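Side-chain contacts in ribonuclease H (Uncultured organism, PDB 4IBN), which probably cleaves the RNA strand of RNA-DNA hybrids endonucleolytically, leaving 5'-phosphomonoesters, with magnesium as cofactor: residues 98-101 and 102-106; 110-113 and 114-118. All blocks are in the same frame, centred on the assembly; numbering follows the deposited sequence.

Overall arrangement
Both interactions are local contacts on helix 98-113, which follows strand 90-95 of the mixed RNase H sheet. Interaction 1 (98-101 with 102-106) comes first in the chain and forms the opening turns of the helix, partly buried between strand 140-145 and helices 67-82 and 126-136. Interaction 2 (110-113 with 114-118) comes next. It ends the same helix and starts the loop toward helix 126-136, at the surface. Their centres lie about 15 Å apart, and the two contacts do not touch each other. Trp129 of helix 126-136 meets side chains of both. One helix thus links a part packed on strand 140-145 to a surface end where Trp111 and Trp116 pack together.

Interaction 1: residues 98-101 and 102-106; sequences RYIV and DGMTR
Arg98 and Asp102 form an i to i+4 salt bridge on helix 98-113. The guanidinium grips side-on, one nitrogen to each oxygen. Arg98 NE reaches Asp102 OD2 at 3.0 Å, nearly straight at 172°. Arg98 NH2 reaches Asp102 OD1 at 2.9 Å, on the syn lone pair. The two planes are 37° apart and NE meets OD2 from outside the carboxylate plane, so the two bonds are not equivalent. Bends at chi2 and chi3 bring the guanidinium edge, with NE and NH2, to the two oxygens. The backbone bond of the same turn runs from Asp102 N to Arg98 O, 2.9 Å.

Thr105 OG1 donates to Val101 O at 2.7 Å, and Thr105 N reaches that oxygen from the opposite face of its plane. A chi1 of 56° turns the hydroxyl back to that oxygen. Ile100 CG2 packs on Met104 CG at 4.2 Å. From strand 140-145, Trp145 touches Arg98 and Val101, and Trp143 touches Met104 and Thr105. With an alanine in place of Asp102, the Arg98 guanidinium would probably lose its charged mate and be freer to turn. The charges thus add to the backbone bonding, and Val101 O accepts both a side-chain and a backbone bond from Thr105.

Interaction 2: residues 110-113 and 114-118; sequences DWAQ and RGWKR
Trp116 folds back against the last turn of helix 98-113 and lays one face of its indole against Trp111 and Ala112. This is the tight part of the contact. Trp111 CB sits over the six-membered ring, 4.0 Å from its centroid, in a CH-pi contact. Ala112 CA lies over the five-membered ring, 3.9 Å from that centroid. Ala112 CB also comes within 3.7 Å of Trp116 NE1. The two indoles meet obliquely, with planes 43° apart.

A Schellman motif ends the helix and brings Trp116 here. Trp116 N donates to Trp111 O at 2.8 Å, and Gly115 N donates to Ala112 O at 3.0 Å. Gly115 is the C-prime residue. Residues 114-117 make a type I' turn, and its two central residues, Gly115 (phi 74°) and Trp116, both have positive phi.

The outer side is looser. The Arg114 chain runs alongside Trp111, pointing the same way. Its guanidinium lies too close to Lys117 O, so its position is doubtful; Glu124 is its modelled salt-bridge partner. Asp110 and Gln113 lie on the exposed surface.

Around the contact, helix 126-136 packs against the tryptophans: Trp129 meets both indoles, and Gln130 touches Trp116. Pro212 of a later loop touches Ala112. The motif thus turns the chain from helix 98-113 into the loop that leads to helix 126-136.

Interaction 1: residues 98-101 and 102-106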
ATOM      1  N   ARG A  98      -2.919 -10.095   2.227  1.00 22.36           N
ATOM      2  CA  ARG A  98      -2.662 -10.603   3.542  1.00 21.33           C
ATOM      3  C   ARG A  98      -1.189 -10.741   3.774  1.00 21.33           C
ATOM      4  O   ARG A  98      -0.724 -10.677   4.847  1.00 21.38           O
ATOM      5  CB  ARG A  98      -3.422 -11.876   3.823  1.00 25.62           C
ATOM      6  CG  ARG A  98      -4.799 -11.595   4.253  1.00 28.25           C
ATOM      7  CD  ARG A  98      -5.335 -12.555   5.234  1.00 23.74           C
ATOM      8  NE  ARG A  98      -4.934 -12.275   6.582  1.00 24.05           N
ATOM      9  CZ  ARG A  98      -5.747 -11.863   7.533  1.00 27.90           C
ATOM     10  NH1 ARG A  98      -7.025 -11.658   7.284  1.00 29.30           N
ATOM     11  NH2 ARG A  98      -5.286 -11.654   8.747  1.00 26.24           N
ATOM     12  N   TYR A  99      -0.446 -10.873   2.716  1.00 20.04           N
ATOM     13  CA  TYR A  99       0.980 -10.967   2.875  1.00 19.47           C
ATOM     14  C   TYR A  99       1.442  -9.705   3.602  1.00 19.42           C
ATOM     15  O   TYR A  99       2.153  -9.799   4.519  1.00 18.21           O
ATOM     16  CB  TYR A  99       1.650 -11.043   1.486  1.00 18.25           C
ATOM     17  CG  TYR A  99       3.146 -11.256   1.421  1.00 18.42           C
ATOM     18  CD1 TYR A  99       3.724 -12.408   1.840  1.00 24.86           C
ATOM     19  CD2 TYR A  99       3.975 -10.299   0.916  1.00 20.07           C
ATOM     20  CE1 TYR A  99       5.078 -12.594   1.780  1.00 22.67           C
ATOM     21  CE2 TYR A  99       5.307 -10.498   0.832  1.00 22.50           C
ATOM     22  CZ  TYR A  99       5.865 -11.649   1.272  1.00 25.51           C
ATOM     23  OH  TYR A  99       7.211 -11.865   1.197  1.00 26.13           O
ATOM     24  N   ILE A 100       0.996  -8.542   3.163  1.00 17.16           N
ATOM     25  CA  ILE A 100       1.351  -7.284   3.811  1.00 15.74           C
ATOM     26  C   ILE A 100       0.753  -7.136   5.208  1.00 15.97           C
ATOM     27  O   ILE A 100       1.424  -6.794   6.100  1.00 19.50           O
ATOM     28  CB  ILE A 100       0.892  -6.069   2.993  1.00 15.53           C
ATOM     29  CG1 ILE A 100       1.597  -6.023   1.649  1.00 17.66           C
ATOM     30  CG2 ILE A 100       1.094  -4.800   3.744  1.00 15.78           C
ATOM     31  CD1 ILE A 100       3.030  -6.128   1.707  1.00 21.46           C
ATOM     32  N   VAL A 101      -0.531  -7.405   5.346  1.00 16.36           N
ATOM     33  CA  VAL A 101      -1.159  -7.191   6.618  1.00 16.64           C
ATOM     34  C   VAL A 101      -0.613  -8.094   7.724  1.00 18.15           C
ATOM     35  O   VAL A 101      -0.356  -7.657   8.809  1.00 16.94           O
ATOM     36  CB  VAL A 101      -2.697  -7.388   6.531  1.00 15.12           C
ATOM     37  CG1 VAL A 101      -3.324  -7.241   7.828  1.00 17.98           C
ATOM     38  CG2 VAL A 101      -3.274  -6.442   5.603  1.00 18.01           C
ATOM     39  N   ASP A 102      -0.518  -9.380   7.447  1.00 16.58           N
ATOM     40  CA  ASP A 102       0.054 -10.303   8.395  1.00 17.05           C
ATOM     41  C   ASP A 102       1.560 -10.063   8.591  1.00 19.75           C
ATOM     42  O   ASP A 102       2.076 -10.242   9.635  1.00 19.16           O
ATOM     43  CB  ASP A 102      -0.237 -11.743   8.030  1.00 18.25           C
ATOM     44  CG  ASP A 102      -1.691 -12.074   8.074  1.00 15.70           C
ATOM     45  OD1 ASP A 102      -2.403 -11.509   8.872  1.00 20.48           O
ATOM     46  OD2 ASP A 102      -2.072 -12.933   7.320  1.00 20.26           O
ATOM     47  N   GLY A 103       2.250  -9.709   7.537  1.00 17.14           N
ATOM     48  CA  GLY A 103       3.652  -9.410   7.696  1.00 19.44           C
ATOM     49  C   GLY A 103       3.914  -8.217   8.569  1.00 20.37           C
ATOM     50  O   GLY A 103       4.744  -8.264   9.399  1.00 19.09           O
ATOM     51  N   MET A 104       3.190  -7.141   8.347  1.00 20.06           N
ATOM     52  CA  MET A 104       3.373  -5.957   9.163  1.00 19.35           C
ATOM     53  C   MET A 104       2.916  -6.082  10.597  1.00 19.32           C
ATOM     54  O   MET A 104       3.362  -5.379  11.424  1.00 20.69           O
ATOM     55  CB  MET A 104       2.756  -4.734   8.531  1.00 18.62           C
ATOM     56  CG  MET A 104       3.386  -4.402   7.258  1.00 19.16           C
ATOM     57  SD  MET A 104       5.045  -3.726   7.546  1.00 21.77           S
ATOM     58  CE  MET A 104       5.442  -3.037   5.972  1.00 25.66           C
ATOM     59  N   THR A 105       1.928  -6.909  10.827  1.00 18.28           N
ATOM     60  CA  THR A 105       1.404  -7.035  12.155  1.00 18.33           C
ATOM     61  C   THR A 105       2.006  -8.154  12.941  1.00 19.49           C
ATOM     62  O   THR A 105       1.926  -8.158  14.139  1.00 20.13           O
ATOM     63  CB  THR A 105      -0.119  -7.256  12.178  1.00 17.53           C
ATOM     64  OG1 THR A 105      -0.488  -8.382  11.414  1.00 19.27           O
ATOM     65  CG2 THR A 105      -0.840  -6.036  11.678  1.00 18.43           C
ATOM     66  N   ARG A 106       2.521  -9.143  12.236  1.00 18.16           N
ATOM     67  CA  ARG A 106       3.111 -10.313  12.852  1.00 20.25           C
ATOM     68  C   ARG A 106       4.485 -10.702  12.373  1.00 20.91           C
ATOM     69  O   ARG A 106       5.380 -10.745  13.106  1.00 23.72           O
ATOM     70  CB  ARG A 106       2.206 -11.517  12.683  1.00 21.85           C
ATOM     71  CG  ARG A 106       0.929 -11.425  13.346  1.00 21.32           C
ATOM     72  CD  ARG A 106       0.064 -12.648  13.097  1.00 28.40           C
ATOM     73  NE  ARG A 106      -1.214 -12.493  13.735  1.00 34.39           N
ATOM     74  CZ  ARG A 106      -1.546 -13.101  14.854  1.00 33.70           C
ATOM     75  NH1 ARG A 106      -0.713 -13.941  15.429  1.00 31.37           N
ATOM     76  NH2 ARG A 106      -2.732 -12.883  15.378  1.00 36.88           N
TER

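Interaction 2: residues 110-113 and 114-118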
ATOM      1  N   ASP A 110       8.628 -11.535  13.913  1.00 22.23           N
ATOM      2  CA  ASP A 110       9.308 -12.813  13.942  1.00 25.68           C
ATOM      3  C   ASP A 110      10.643 -12.745  13.238  1.00 25.84           C
ATOM      4  O   ASP A 110      11.600 -13.270  13.705  1.00 26.85           O
ATOM      5  CB  ASP A 110       8.482 -13.895  13.262  1.00 28.04           C
ATOM      6  CG  ASP A 110       7.201 -14.223  13.997  1.00 34.67           C
ATOM      7  OD1 ASP A 110       7.151 -14.041  15.206  1.00 34.62           O
ATOM      8  OD2 ASP A 110       6.241 -14.658  13.350  1.00 34.91           O
ATOM      9  N   TRP A 111      10.689 -12.111  12.088  1.00 22.24           N
ATOM     10  CA  TRP A 111      11.912 -12.018  11.350  1.00 21.08           C
ATOM     11  C   TRP A 111      12.980 -11.240  12.115  1.00 20.10           C
ATOM     12  O   TRP A 111      14.102 -11.612  12.134  1.00 24.95           O
ATOM     13  CB  TRP A 111      11.662 -11.382   9.974  1.00 22.99           C
ATOM     14  CG  TRP A 111      10.884 -12.250   9.099  1.00 25.92           C
ATOM     15  CD1 TRP A 111      10.948 -13.557   9.053  1.00 35.72           C
ATOM     16  CD2 TRP A 111       9.928 -11.861   8.099  1.00 26.35           C
ATOM     17  NE1 TRP A 111      10.082 -14.051   8.113  1.00 37.62           N
ATOM     18  CE2 TRP A 111       9.441 -13.009   7.519  1.00 34.15           C
ATOM     19  CE3 TRP A 111       9.434 -10.656   7.659  1.00 26.10           C
ATOM     20  CZ2 TRP A 111       8.494 -12.978   6.491  1.00 32.46           C
ATOM     21  CZ3 TRP A 111       8.490 -10.641   6.705  1.00 24.17           C
ATOM     22  CH2 TRP A 111       8.043 -11.771   6.113  1.00 28.26           C
ATOM     23  N   ALA A 112      12.598 -10.144  12.723  1.00 21.55           N
ATOM     24  CA  ALA A 112      13.520  -9.355  13.499  1.00 21.44           C
ATOM     25  C   ALA A 112      14.053 -10.150  14.671  1.00 23.16           C
ATOM     26  O   ALA A 112      15.178 -10.073  15.024  1.00 23.63           O
ATOM     27  CB  ALA A 112      12.886  -8.104  13.977  1.00 21.29           C
ATOM     28  N   GLN A 113      13.186 -10.930  15.245  1.00 22.74           N
ATOM     29  CA  GLN A 113      13.535 -11.722  16.384  1.00 25.64           C
ATOM     30  C   GLN A 113      14.647 -12.687  15.990  1.00 23.90           C
ATOM     31  O   GLN A 113      15.521 -12.961  16.746  1.00 27.39           O
ATOM     32  CB  GLN A 113      12.320 -12.461  16.892  1.00 27.32           C
ATOM     33  CG  GLN A 113      12.481 -13.035  18.218  1.00 31.47           C
ATOM     34  CD  GLN A 113      11.213 -13.678  18.680  1.00 39.51           C
ATOM     35  OE1 GLN A 113      10.595 -14.388  17.951  1.00 34.91           O
ATOM     36  NE2 GLN A 113      10.829 -13.417  19.904  1.00 38.95           N
ATOM     37  N   ARG A 114      14.620 -13.165  14.768  1.00 23.93           N
ATOM     38  CA  ARG A 114      15.565 -14.140  14.312  1.00 26.20           C
ATOM     39  C   ARG A 114      16.751 -13.509  13.609  1.00 25.18           C
ATOM     40  O   ARG A 114      17.444 -14.157  12.897  1.00 28.16           O
ATOM     41  CB  ARG A 114      14.890 -15.225  13.485  1.00 27.44           C
ATOM     42  CG  ARG A 114      14.972 -15.045  12.005  1.00 35.13           C
ATOM     43  CD  ARG A 114      14.852 -16.331  11.183  1.00 39.36           C
ATOM     44  NE  ARG A 114      14.076 -16.083  10.007  1.00 48.27           N
ATOM     45  CZ  ARG A 114      14.277 -16.620   8.822  1.00 54.91           C
ATOM     46  NH1 ARG A 114      15.294 -17.467   8.613  1.00 61.59           N
ATOM     47  NH2 ARG A 114      13.491 -16.278   7.830  1.00 51.40           N
ATOM     48  N   GLY A 115      16.921 -12.219  13.787  1.00 21.58           N
ATOM     49  CA  GLY A 115      18.023 -11.526  13.219  1.00 20.11           C
ATOM     50  C   GLY A 115      17.940 -11.290  11.724  1.00 24.45           C
ATOM     51  O   GLY A 115      18.929 -11.008  11.110  1.00 22.73           O
ATOM     52  N   TRP A 116      16.752 -11.400  11.180  1.00 22.54           N
ATOM     53  CA  TRP A 116      16.527 -11.125   9.765  1.00 24.06           C
ATOM     54  C   TRP A 116      17.293 -12.096   8.924  1.00 26.79           C
ATOM     55  O   TRP A 116      17.569 -11.851   7.801  1.00 27.85           O
ATOM     56  CB  TRP A 116      16.835  -9.683   9.338  1.00 23.31           C
ATOM     57  CG  TRP A 116      15.821  -8.677   9.790  1.00 26.59           C
ATOM     58  CD1 TRP A 116      15.906  -7.919  10.876  1.00 23.62           C
ATOM     59  CD2 TRP A 116      14.545  -8.377   9.196  1.00 22.39           C
ATOM     60  NE1 TRP A 116      14.803  -7.155  11.003  1.00 28.39           N
ATOM     61  CE2 TRP A 116      13.953  -7.417   9.971  1.00 25.97           C
ATOM     62  CE3 TRP A 116      13.875  -8.814   8.065  1.00 26.02           C
ATOM     63  CZ2 TRP A 116      12.734  -6.894   9.668  1.00 25.43           C
ATOM     64  CZ3 TRP A 116      12.690  -8.294   7.779  1.00 26.21           C
ATOM     65  CH2 TRP A 116      12.118  -7.364   8.561  1.00 26.77           C
ATOM     66  N   LYS A 117      17.628 -13.226   9.505  1.00 28.08           N
ATOM     67  CA  LYS A 117      18.355 -14.269   8.797  1.00 28.99           C
ATOM     68  C   LYS A 117      17.443 -14.980   7.831  1.00 27.83           C
ATOM     69  O   LYS A 117      16.352 -15.248   8.156  1.00 28.50           O
ATOM     70  CB  LYS A 117      18.976 -15.233   9.796  1.00 29.90           C
ATOM     71  CG  LYS A 117      20.219 -14.658  10.498  1.00 31.92           C
ATOM     72  CD  LYS A 117      20.811 -15.562  11.582  1.00 45.69           C
ATOM     73  CE  LYS A 117      19.889 -16.677  11.997  1.00 50.82           C
ATOM     74  NZ  LYS A 117      20.352 -17.508  13.174  1.00 51.54           N
ATOM     75  N   ARG A 118      17.903 -15.246   6.623  1.00 26.11           N
ATOM     76  CA  ARG A 118      17.129 -16.000   5.672  1.00 29.25           C
ATOM     77  C   ARG A 118      17.105 -17.468   6.045  1.00 30.84           C
ATOM     78  O   ARG A 118      17.984 -17.936   6.673  1.00 32.00           O
ATOM     79  CB  ARG A 118      17.676 -15.842   4.246  1.00 27.68           C
ATOM     80  CG  ARG A 118      18.872 -16.737   3.887  1.00 26.94           C
ATOM     81  CD  ARG A 118      19.584 -16.372   2.583  1.00 27.57           C
ATOM     82  NE  ARG A 118      20.529 -17.405   2.208  1.00 28.90           N
ATOM     83  CZ  ARG A 118      21.805 -17.431   2.571  1.00 28.43           C
ATOM     84  NH1 ARG A 118      22.321 -16.457   3.287  1.00 29.15           N
ATOM     85  NH2 ARG A 118      22.572 -18.432   2.235  1.00 31.02           N
TER